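Long-range contacts in helicase of the snf2/rad54 family (PDB 1Z5Z), which probably couples ATP hydrolysis to movement along double-stranded DNA as a SWI2/SNF2-family ATPase, this chain being the C-terminal domain of the ATPase core: residues Arg186-Asp191 with Ile216-Ile221; Cys35-Glu40 with Leu220-Thr225; Lys63-Ile68 with Trp251-Ser256. All coordinates share one frame; numbering follows the deposited sequence.

In the fold
The three contacts mark two parts of the chain, a parallel sheet and a helical body beside it. Interactions 1 and 2 lie on either edge of strand 216-222, with centres about 15 Å apart, and share L220 and I221; between them they set that strand between strands 186-189 and 29-35. Interaction 3 joins helix 61-78 to the segment linking helices 250-253 and 257-264, near the C-terminus, its centre about 28 Å from interaction 1 and 23 Å from interaction 2. In sequence, interaction 1 is nested inside the loop closed by interaction 3, whereas interactions 2 and 3 alternate. The N- and C-terminal regions thus meet twice, once in the sheet and once among helices.

Interaction 1 (Arg186-Asp191 with Ile216-Ile221); sequences RVIHFD and IVHKLI
R186 and H218 meet at their edges, NH1 of the arginine standing 3.0 Å from CE1 of the ring, too close for a carbon, so which ring atom faces NH1 is doubtful. The two flat groups are nearly coplanar, 21° apart. The arginine starts with CG anti to its backbone N (chi1 175°), then bends at chi2 and chi3, which swings the guanidinium over to the next strand while NE stays paired with D113. I216 runs alongside it and lays CD1 over one guanidinium face, 3.9 Å from NH2.

On the other face of the sheet, the edge of the H189 ring rests on V217, CD2 lying 3.7 Å from CG1, and ND1 is held by W193. Back on the face of R186 and I188, L220 fills the end of the contact: its CG touches I188 CG2 at 3.9 Å, and its CD1 meets F190 CD1 at 3.7 Å. The parallel backbones alternate bonds, the shortest from H189 N to H218 O (2.7 Å), and a water joins H189 O and L220 O. Strand 186-189 continues the sheet to strand 115-119, strand 216-222 lies between it and strand 29-35, and helix 96-110 covers the face of R186, F190 and L220.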
loop_
_atom_site.group_PDB
_atom_site.type_symbol
_atom_site.label_atom_id
_atom_site.label_comp_id
_atom_site.label_asym_id
_atom_site.label_seq_id
_atom_site.Cartn_x
_atom_site.Cartn_y
_atom_site.Cartn_z
ATOM N N ARG A 186 -1.462 -4.829 16.571
ATOM C CA ARG A 186 -2.252 -4.476 15.396
ATOM C C ARG A 186 -1.294 -4.187 14.233
ATOM O O ARG A 186 -0.275 -3.510 14.404
ATOM C CB ARG A 186 -3.071 -3.247 15.744
ATOM C CG ARG A 186 -3.867 -2.655 14.651
ATOM C CD ARG A 186 -5.278 -3.158 14.693
ATOM N NE ARG A 186 -5.890 -3.059 16.015
ATOM C CZ ARG A 186 -7.210 -3.060 16.207
ATOM N NH1 ARG A 186 -8.027 -3.134 15.156
ATOM N NH2 ARG A 186 -7.723 -3.032 17.437
ATOM N N VAL A 187 -1.623 -4.702 13.059
ATOM C CA VAL A 187 -0.775 -4.509 11.909
ATOM C C VAL A 187 -1.673 -4.007 10.792
ATOM O O VAL A 187 -2.736 -4.593 10.539
ATOM C CB VAL A 187 -0.104 -5.864 11.444
ATOM C CG1 VAL A 187 0.765 -5.626 10.208
ATOM C CG2 VAL A 187 0.742 -6.467 12.567
ATOM N N ILE A 188 -1.266 -2.894 10.169
ATOM C CA ILE A 188 -1.986 -2.350 9.016
ATOM C C ILE A 188 -1.076 -2.463 7.776
ATOM O O ILE A 188 0.039 -1.871 7.742
ATOM C CB ILE A 188 -2.305 -0.852 9.194
ATOM C CG1 ILE A 188 -3.298 -0.667 10.350
ATOM C CG2 ILE A 188 -2.889 -0.254 7.890
ATOM C CD1 ILE A 188 -3.628 0.816 10.652
ATOM N N HIS A 189 -1.508 -3.232 6.780
ATOM C CA HIS A 189 -0.744 -3.330 5.540
ATOM C C HIS A 189 -1.359 -2.265 4.624
ATOM O O HIS A 189 -2.404 -2.453 4.022
ATOM C CB HIS A 189 -0.806 -4.750 4.995
ATOM C CG HIS A 189 -0.089 -5.735 5.872
ATOM N ND1 HIS A 189 1.269 -5.661 6.113
ATOM C CD2 HIS A 189 -0.552 -6.756 6.632
ATOM C CE1 HIS A 189 1.609 -6.598 6.984
ATOM N NE2 HIS A 189 0.522 -7.276 7.312
ATOM N N PHE A 190 -0.711 -1.105 4.583
ATOM C CA PHE A 190 -1.215 0.049 3.829
ATOM C C PHE A 190 -1.371 -0.193 2.341
ATOM O O PHE A 190 -2.284 0.341 1.701
ATOM C CB PHE A 190 -0.302 1.234 4.076
ATOM C CG PHE A 190 -0.946 2.551 3.806
ATOM C CD1 PHE A 190 -1.722 3.166 4.796
ATOM C CD2 PHE A 190 -0.795 3.180 2.587
ATOM C CE1 PHE A 190 -2.325 4.392 4.580
ATOM C CE2 PHE A 190 -1.406 4.424 2.340
ATOM C CZ PHE A 190 -2.169 5.037 3.337
ATOM N N ASP A 191 -0.461 -0.985 1.773
ATOM C CA ASP A 191 -0.547 -1.340 0.355
ATOM C C ASP A 191 0.134 -2.706 0.220
ATOM O O ASP A 191 0.751 -3.189 1.180
ATOM C CB ASP A 191 0.101 -0.268 -0.551
ATOM C CG ASP A 191 1.474 0.125 -0.090
ATOM O OD1 ASP A 191 1.710 1.336 0.117
ATOM O OD2 ASP A 191 2.326 -0.784 0.065
ATOM N N ILE A 216 -4.145 -8.372 15.471
ATOM C CA ILE A 216 -5.240 -8.080 14.534
ATOM C C ILE A 216 -4.615 -7.484 13.267
ATOM O O ILE A 216 -3.990 -6.422 13.348
ATOM C CB ILE A 216 -6.226 -7.068 15.098
ATOM C CG1 ILE A 216 -6.955 -7.688 16.299
ATOM C CG2 ILE A 216 -7.199 -6.623 13.997
ATOM C CD1 ILE A 216 -8.110 -6.859 16.814
ATOM N N VAL A 217 -4.802 -8.154 12.122
ATOM C CA VAL A 217 -4.259 -7.727 10.827
ATOM C C VAL A 217 -5.269 -7.049 9.903
ATOM O O VAL A 217 -6.392 -7.529 9.739
ATOM C CB VAL A 217 -3.658 -8.926 10.064
ATOM C CG1 VAL A 217 -3.116 -8.485 8.731
ATOM C CG2 VAL A 217 -2.571 -9.542 10.872
ATOM N N HIS A 218 -4.879 -5.922 9.302
ATOM C CA HIS A 218 -5.750 -5.199 8.369
ATOM C C HIS A 218 -5.078 -4.972 7.002
ATOM O O HIS A 218 -3.955 -4.451 6.916
ATOM C CB HIS A 218 -6.153 -3.814 8.903
ATOM C CG HIS A 218 -6.953 -3.838 10.167
ATOM N ND1 HIS A 218 -6.466 -3.359 11.368
ATOM C CD2 HIS A 218 -8.230 -4.223 10.409
ATOM C CE1 HIS A 218 -7.410 -3.442 12.287
ATOM N NE2 HIS A 218 -8.492 -3.962 11.731
ATOM N N LYS A 219 -5.755 -5.323 5.925
ATOM C CA LYS A 219 -5.173 -5.089 4.596
ATOM C C LYS A 219 -6.011 -4.042 3.918
ATOM O O LYS A 219 -7.170 -4.302 3.607
ATOM C CB LYS A 219 -5.179 -6.348 3.729
ATOM C CG LYS A 219 -4.211 -7.402 4.163
ATOM C CD LYS A 219 -4.511 -8.726 3.437
ATOM C CE LYS A 219 -4.639 -8.524 1.935
ATOM N NZ LYS A 219 -5.734 -9.342 1.339
ATOM N N LEU A 220 -5.437 -2.862 3.678
ATOM C CA LEU A 220 -6.191 -1.817 3.036
ATOM C C LEU A 220 -6.307 -2.119 1.540
ATOM O O LEU A 220 -5.308 -2.444 0.890
ATOM C CB LEU A 220 -5.510 -0.461 3.266
ATOM C CG LEU A 220 -5.278 -0.079 4.750
ATOM C CD1 LEU A 220 -4.987 1.401 4.824
ATOM C CD2 LEU A 220 -6.498 -0.394 5.624
ATOM N N ILE A 221 -7.509 -1.987 0.988
ATOM C CA ILE A 221 -7.730 -2.252 -0.444
ATOM C C ILE A 221 -8.571 -1.173 -1.079
ATOM O O ILE A 221 -9.676 -0.898 -0.597
ATOM C CB ILE A 221 -8.450 -3.595 -0.648
ATOM C CG1 ILE A 221 -7.534 -4.745 -0.219
ATOM C CG2 ILE A 221 -8.835 -3.773 -2.127
ATOM C CD1 ILE A 221 -8.206 -6.111 -0.383
HETATM O O HOH W 1 -2.852 -3.711 1.239
#

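Interaction 2 (Cys35-Glu40 with Leu220-Thr225); sequences CNLTPE and LISVGT
C35 is held at both backbone polar atoms by strand 216-222 and its extension. Its N donates to I221 O at 2.9 Å, and its O accepts from V223 N at the same 2.9 Å. The first bond is nearly straight at hydrogen (169°); in the second the donor stands above the carbonyl plane, 42° out of it. C35 O has a second donor, a water that also bonds S222 OG at 2.7 Å. Another water carries the pairing past the end of the parallel bridge: it accepts from L37 N and donates to V223 O, the latter at 2.6 Å.

The strand then leaves the sheet through a type II turn from S222 to T225, with G224 at positive phi. S222 O takes two donors from the same side of its plane, T225 N and T225 OG1, the hydroxyl at 2.7 Å. T225 OG1 also caps E227 N at the start of helix 226-236, while S222 N is met by E227 OE2 and G224 N by E228 OE2. With chi1 at 67°, the T225 methyl turns toward L37, CG2 and CD1 meeting tip to tip at 3.8 Å. With an alanine here, helix 226-236 would probably lose its side-chain cap and S222 O its hydroxyl donor, leaving a gap beside L37. N36 lies alongside V223, OD1 resting 3.6 Å from CB without a bond.

Two direct backbone bonds, two bridging waters, the hydroxyl and N of T225 and the glutamates of the following helix thus cover C35 N and O, L37 N, V223 N and O, S222 N and O, and G224 N, which implies that, once direct pairing stops, water and side chains take over the backbone groups as the chain turns into helix 226-236.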
loop_
_atom_site.group_PDB
_atom_site.type_symbol
_atom_site.label_atom_id
_atom_site.label_comp_id
_atom_site.label_asym_id
_atom_site.label_seq_id
_atom_site.Cartn_x
_atom_site.Cartn_y
_atom_site.Cartn_z
ATOM N N CYS A 35 -11.505 0.592 1.106
ATOM C CA CYS A 35 -11.463 2.024 1.215
ATOM C C CYS A 35 -11.749 2.624 -0.134
ATOM O O CYS A 35 -11.087 2.304 -1.119
ATOM C CB CYS A 35 -10.064 2.483 1.664
ATOM S SG CYS A 35 -9.295 1.592 3.037
ATOM N N ASN A 36 -12.729 3.520 -0.161
ATOM C CA ASN A 36 -13.127 4.212 -1.368
ATOM C C ASN A 36 -12.115 5.325 -1.634
ATOM O O ASN A 36 -11.609 5.954 -0.705
ATOM C CB ASN A 36 -14.528 4.839 -1.184
ATOM C CG ASN A 36 -15.597 3.794 -0.879
ATOM O OD1 ASN A 36 -15.881 2.919 -1.708
ATOM N ND2 ASN A 36 -16.167 3.856 0.319
ATOM N N LEU A 37 -11.824 5.547 -2.906
ATOM C CA LEU A 37 -10.929 6.610 -3.303
ATOM C C LEU A 37 -11.724 7.911 -3.140
ATOM O O LEU A 37 -12.957 7.914 -3.211
ATOM C CB LEU A 37 -10.583 6.464 -4.779
ATOM C CG LEU A 37 -9.670 5.316 -5.194
ATOM C CD1 LEU A 37 -9.575 5.308 -6.709
ATOM C CD2 LEU A 37 -8.278 5.521 -4.533
ATOM N N THR A 38 -11.006 9.001 -2.937
ATOM C CA THR A 38 -11.607 10.314 -2.839
ATOM C C THR A 38 -11.823 10.758 -4.302
ATOM O O THR A 38 -11.179 10.243 -5.214
ATOM C CB THR A 38 -10.618 11.313 -2.271
ATOM O OG1 THR A 38 -9.481 11.328 -3.137
ATOM C CG2 THR A 38 -10.194 10.952 -0.829
ATOM N N PRO A 39 -12.716 11.725 -4.539
ATOM C CA PRO A 39 -12.947 12.196 -5.909
ATOM C C PRO A 39 -11.625 12.575 -6.611
ATOM O O PRO A 39 -11.410 12.238 -7.788
ATOM C CB PRO A 39 -13.853 13.413 -5.703
ATOM C CG PRO A 39 -14.664 13.024 -4.555
ATOM C CD PRO A 39 -13.670 12.351 -3.599
ATOM N N GLU A 40 -10.742 13.276 -5.895
ATOM C CA GLU A 40 -9.469 13.669 -6.467
ATOM C C GLU A 40 -8.730 12.377 -6.912
ATOM O O GLU A 40 -8.319 12.255 -8.071
ATOM C CB GLU A 40 -8.644 14.468 -5.443
ATOM C CG GLU A 40 -7.212 14.885 -5.932
ATOM C CD GLU A 40 -6.329 15.536 -4.836
ATOM O OE1 GLU A 40 -6.600 15.347 -3.631
ATOM O OE2 GLU A 40 -5.329 16.216 -5.171
ATOM N N LEU A 220 -5.437 -2.862 3.678
ATOM C CA LEU A 220 -6.191 -1.817 3.036
ATOM C C LEU A 220 -6.307 -2.119 1.540
ATOM O O LEU A 220 -5.308 -2.444 0.890
ATOM C CB LEU A 220 -5.510 -0.461 3.266
ATOM C CG LEU A 220 -5.278 -0.079 4.750
ATOM C CD1 LEU A 220 -4.987 1.401 4.824
ATOM C CD2 LEU A 220 -6.498 -0.394 5.624
ATOM N N ILE A 221 -7.509 -1.987 0.988
ATOM C CA ILE A 221 -7.730 -2.252 -0.444
ATOM C C ILE A 221 -8.571 -1.173 -1.079
ATOM O O ILE A 221 -9.676 -0.898 -0.597
ATOM C CB ILE A 221 -8.450 -3.595 -0.648
ATOM C CG1 ILE A 221 -7.534 -4.745 -0.219
ATOM C CG2 ILE A 221 -8.835 -3.773 -2.127
ATOM C CD1 ILE A 221 -8.206 -6.111 -0.383
ATOM N N SER A 222 -8.063 -0.533 -2.132
ATOM C CA SER A 222 -8.831 0.510 -2.809
ATOM C C SER A 222 -9.982 -0.039 -3.669
ATOM O O SER A 222 -9.777 -0.782 -4.647
ATOM C CB SER A 222 -7.909 1.404 -3.639
ATOM O OG SER A 222 -7.141 2.175 -2.736
ATOM N N VAL A 223 -11.205 0.321 -3.267
ATOM C CA VAL A 223 -12.419 -0.148 -3.936
ATOM C C VAL A 223 -12.436 0.161 -5.408
ATOM O O VAL A 223 -12.215 1.300 -5.820
ATOM C CB VAL A 223 -13.711 0.445 -3.266
ATOM C CG1 VAL A 223 -14.954 0.055 -4.088
ATOM C CG2 VAL A 223 -13.839 -0.096 -1.812
ATOM N N GLY A 224 -12.659 -0.890 -6.194
ATOM C CA GLY A 224 -12.749 -0.766 -7.641
ATOM C C GLY A 224 -11.451 -0.513 -8.400
ATOM O O GLY A 224 -11.489 -0.086 -9.559
ATOM N N THR A 225 -10.308 -0.791 -7.779
ATOM C CA THR A 225 -9.038 -0.540 -8.460
ATOM C C THR A 225 -8.291 -1.814 -8.643
ATOM O O THR A 225 -8.770 -2.881 -8.232
ATOM C CB THR A 225 -8.152 0.367 -7.635
ATOM O OG1 THR A 225 -7.784 -0.343 -6.458
ATOM C CG2 THR A 225 -8.895 1.626 -7.248
HETATM O O HOH W 2 -8.621 4.019 -1.408
HETATM O O HOH W 3 -12.835 3.657 -4.848
#

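Interaction 3 (Lys63-Ile68 with Trp251-Ser256); sequences KRKGMI and WITELS
L255 O is gripped end-on by the guanidinium of R64, which gives it two hydrogen bonds, from NH1 at 2.9 Å and from NH2 at 3.1 Å. The carbonyl oxygen lies close to the guanidinium plane, and NH1 approaches in the plane of the carbonyl; both hydrogen bonds are bent at the hydrogen, 146° and 139°. An extended chain from CG to NE carries R64 across from its helix, and NH1 has a further partner in T257 OG1, at the start of helix 257-264. I68, one turn further along the helix of R64, lays CD1 over one face of the guanidinium, offset toward its rim.

The segment that receives R64 is the link between the short helix 250-253 and helix 257-264, and S256 closes it as the N-cap of the latter, with E259 bonding back to S256 N to complete a capping box. Helix 61-78 and these C-terminal helices belong to the helical body beside the RecA-like sheet, probably part of the helical additions that distinguish SNF2 ATPases.

T253 fits between K65 and I68. Its OG1, turned between the backbone N and carbonyl carbon (chi1 63°), bonds S250 O, while K65 passes its methylenes over it, CE coming within 3.1 Å of OG1. K65 NZ makes no hydrogen bond to that hydroxyl. On the other side the T253 methyl CG2 faces I68 CG2 at 4.1 Å, and I68 CD1 lies 3.5 Å from T253 O. L260 of helix 257-264 touches both I68 and I252.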
loop_
_atom_site.group_PDB
_atom_site.type_symbol
_atom_site.label_atom_id
_atom_site.label_comp_id
_atom_site.label_asym_id
_atom_site.label_seq_id
_atom_site.Cartn_x
_atom_site.Cartn_y
_atom_site.Cartn_z
ATOM N N LYS A 63 9.323 -2.100 -24.869
ATOM C CA LYS A 63 8.735 -0.793 -24.586
ATOM C C LYS A 63 7.312 -0.900 -24.000
ATOM O O LYS A 63 6.884 -0.013 -23.255
ATOM C CB LYS A 63 8.717 0.099 -25.836
ATOM C CG LYS A 63 10.099 0.618 -26.303
ATOM C CD LYS A 63 9.915 1.831 -27.243
ATOM C CE LYS A 63 11.240 2.383 -27.771
ATOM N N ARG A 64 6.600 -1.977 -24.336
ATOM C CA ARG A 64 5.240 -2.195 -23.837
ATOM C C ARG A 64 5.348 -2.587 -22.374
ATOM O O ARG A 64 4.595 -2.098 -21.542
ATOM C CB ARG A 64 4.515 -3.300 -24.622
ATOM C CG ARG A 64 3.096 -3.655 -24.073
ATOM C CD ARG A 64 2.336 -4.622 -24.995
ATOM N NE ARG A 64 0.900 -4.757 -24.698
ATOM C CZ ARG A 64 0.389 -5.581 -23.784
ATOM N NH1 ARG A 64 -0.924 -5.647 -23.595
ATOM N NH2 ARG A 64 1.181 -6.347 -23.052
ATOM N N LYS A 65 6.296 -3.458 -22.058
ATOM C CA LYS A 65 6.489 -3.883 -20.674
ATOM C C LYS A 65 6.747 -2.670 -19.781
ATOM O O LYS A 65 6.097 -2.486 -18.731
ATOM C CB LYS A 65 7.677 -4.826 -20.579
ATOM C CG LYS A 65 7.321 -6.266 -20.341
ATOM C CD LYS A 65 8.039 -6.735 -19.073
ATOM C CE LYS A 65 7.985 -8.255 -18.886
ATOM N NZ LYS A 65 8.623 -8.633 -17.593
ATOM N N GLY A 66 7.697 -1.843 -20.207
ATOM C CA GLY A 66 8.041 -0.656 -19.453
ATOM C C GLY A 66 6.921 0.377 -19.362
ATOM O O GLY A 66 6.854 1.154 -18.401
ATOM N N MET A 67 6.041 0.419 -20.355
ATOM C CA MET A 67 4.957 1.385 -20.315
ATOM C C MET A 67 3.948 0.938 -19.274
ATOM O O MET A 67 3.449 1.737 -18.494
ATOM C CB MET A 67 4.279 1.522 -21.688
ATOM C CG MET A 67 3.188 2.573 -21.715
ATOM S SD MET A 67 2.522 2.805 -23.371
ATOM C CE MET A 67 3.630 4.103 -23.987
ATOM N N ILE A 68 3.658 -0.349 -19.265
ATOM C CA ILE A 68 2.734 -0.893 -18.293
ATOM C C ILE A 68 3.336 -0.671 -16.899
ATOM O O ILE A 68 2.651 -0.196 -15.993
ATOM C CB ILE A 68 2.515 -2.381 -18.534
ATOM C CG1 ILE A 68 1.791 -2.571 -19.873
ATOM C CG2 ILE A 68 1.740 -2.995 -17.374
ATOM C CD1 ILE A 68 1.621 -4.041 -20.267
ATOM N N TRP A 251 3.664 -11.192 -14.501
ATOM C CA TRP A 251 2.497 -11.723 -15.197
ATOM C C TRP A 251 1.586 -10.612 -15.710
ATOM O O TRP A 251 0.964 -10.767 -16.766
ATOM C CB TRP A 251 1.697 -12.640 -14.280
ATOM C CG TRP A 251 1.095 -11.942 -13.098
ATOM C CD1 TRP A 251 1.719 -11.612 -11.926
ATOM C CD2 TRP A 251 -0.253 -11.476 -12.975
ATOM N NE1 TRP A 251 0.839 -10.981 -11.078
ATOM C CE2 TRP A 251 -0.381 -10.888 -11.696
ATOM C CE3 TRP A 251 -1.370 -11.511 -13.817
ATOM C CZ2 TRP A 251 -1.570 -10.325 -11.251
ATOM C CZ3 TRP A 251 -2.554 -10.952 -13.370
ATOM C CH2 TRP A 251 -2.645 -10.374 -12.095
ATOM N N ILE A 252 1.513 -9.498 -14.979
ATOM C CA ILE A 252 0.660 -8.382 -15.397
ATOM C C ILE A 252 1.171 -7.682 -16.657
ATOM O O ILE A 252 0.379 -7.294 -17.516
ATOM C CB ILE A 252 0.511 -7.287 -14.305
ATOM C CG1 ILE A 252 -0.225 -7.827 -13.076
ATOM C CG2 ILE A 252 -0.307 -6.125 -14.851
ATOM C CD1 ILE A 252 -0.541 -6.734 -12.050
ATOM N N THR A 253 2.488 -7.520 -16.769
ATOM C CA THR A 253 3.069 -6.847 -17.931
ATOM C C THR A 253 2.961 -7.674 -19.202
ATOM O O THR A 253 3.245 -7.190 -20.288
ATOM C CB THR A 253 4.554 -6.509 -17.698
ATOM O OG1 THR A 253 5.294 -7.723 -17.534
ATOM C CG2 THR A 253 4.722 -5.646 -16.431
ATOM N N GLU A 254 2.547 -8.924 -19.068
ATOM C CA GLU A 254 2.394 -9.794 -20.226
ATOM C C GLU A 254 0.936 -10.135 -20.598
ATOM O O GLU A 254 0.682 -10.962 -21.466
ATOM C CB GLU A 254 3.194 -11.071 -19.991
ATOM C CG GLU A 254 4.640 -10.772 -19.649
ATOM C CD GLU A 254 5.480 -12.012 -19.529
ATOM O OE1 GLU A 254 5.108 -12.899 -18.731
ATOM O OE2 GLU A 254 6.516 -12.096 -20.230
ATOM N N LEU A 255 -0.026 -9.503 -19.937
ATOM C CA LEU A 255 -1.438 -9.742 -20.246
ATOM C C LEU A 255 -1.794 -9.078 -21.581
ATOM O O LEU A 255 -1.142 -8.124 -22.014
ATOM C CB LEU A 255 -2.338 -9.120 -19.164
ATOM C CG LEU A 255 -2.154 -9.509 -17.700
ATOM C CD1 LEU A 255 -3.002 -8.573 -16.819
ATOM C CD2 LEU A 255 -2.558 -10.959 -17.490
ATOM N N SER A 256 -2.838 -9.570 -22.228
ATOM C CA SER A 256 -3.288 -8.942 -23.462
ATOM C C SER A 256 -3.820 -7.565 -23.021
ATOM O O SER A 256 -4.091 -7.333 -21.826
ATOM C CB SER A 256 -4.445 -9.739 -24.062
ATOM O OG SER A 256 -5.587 -9.675 -23.208
#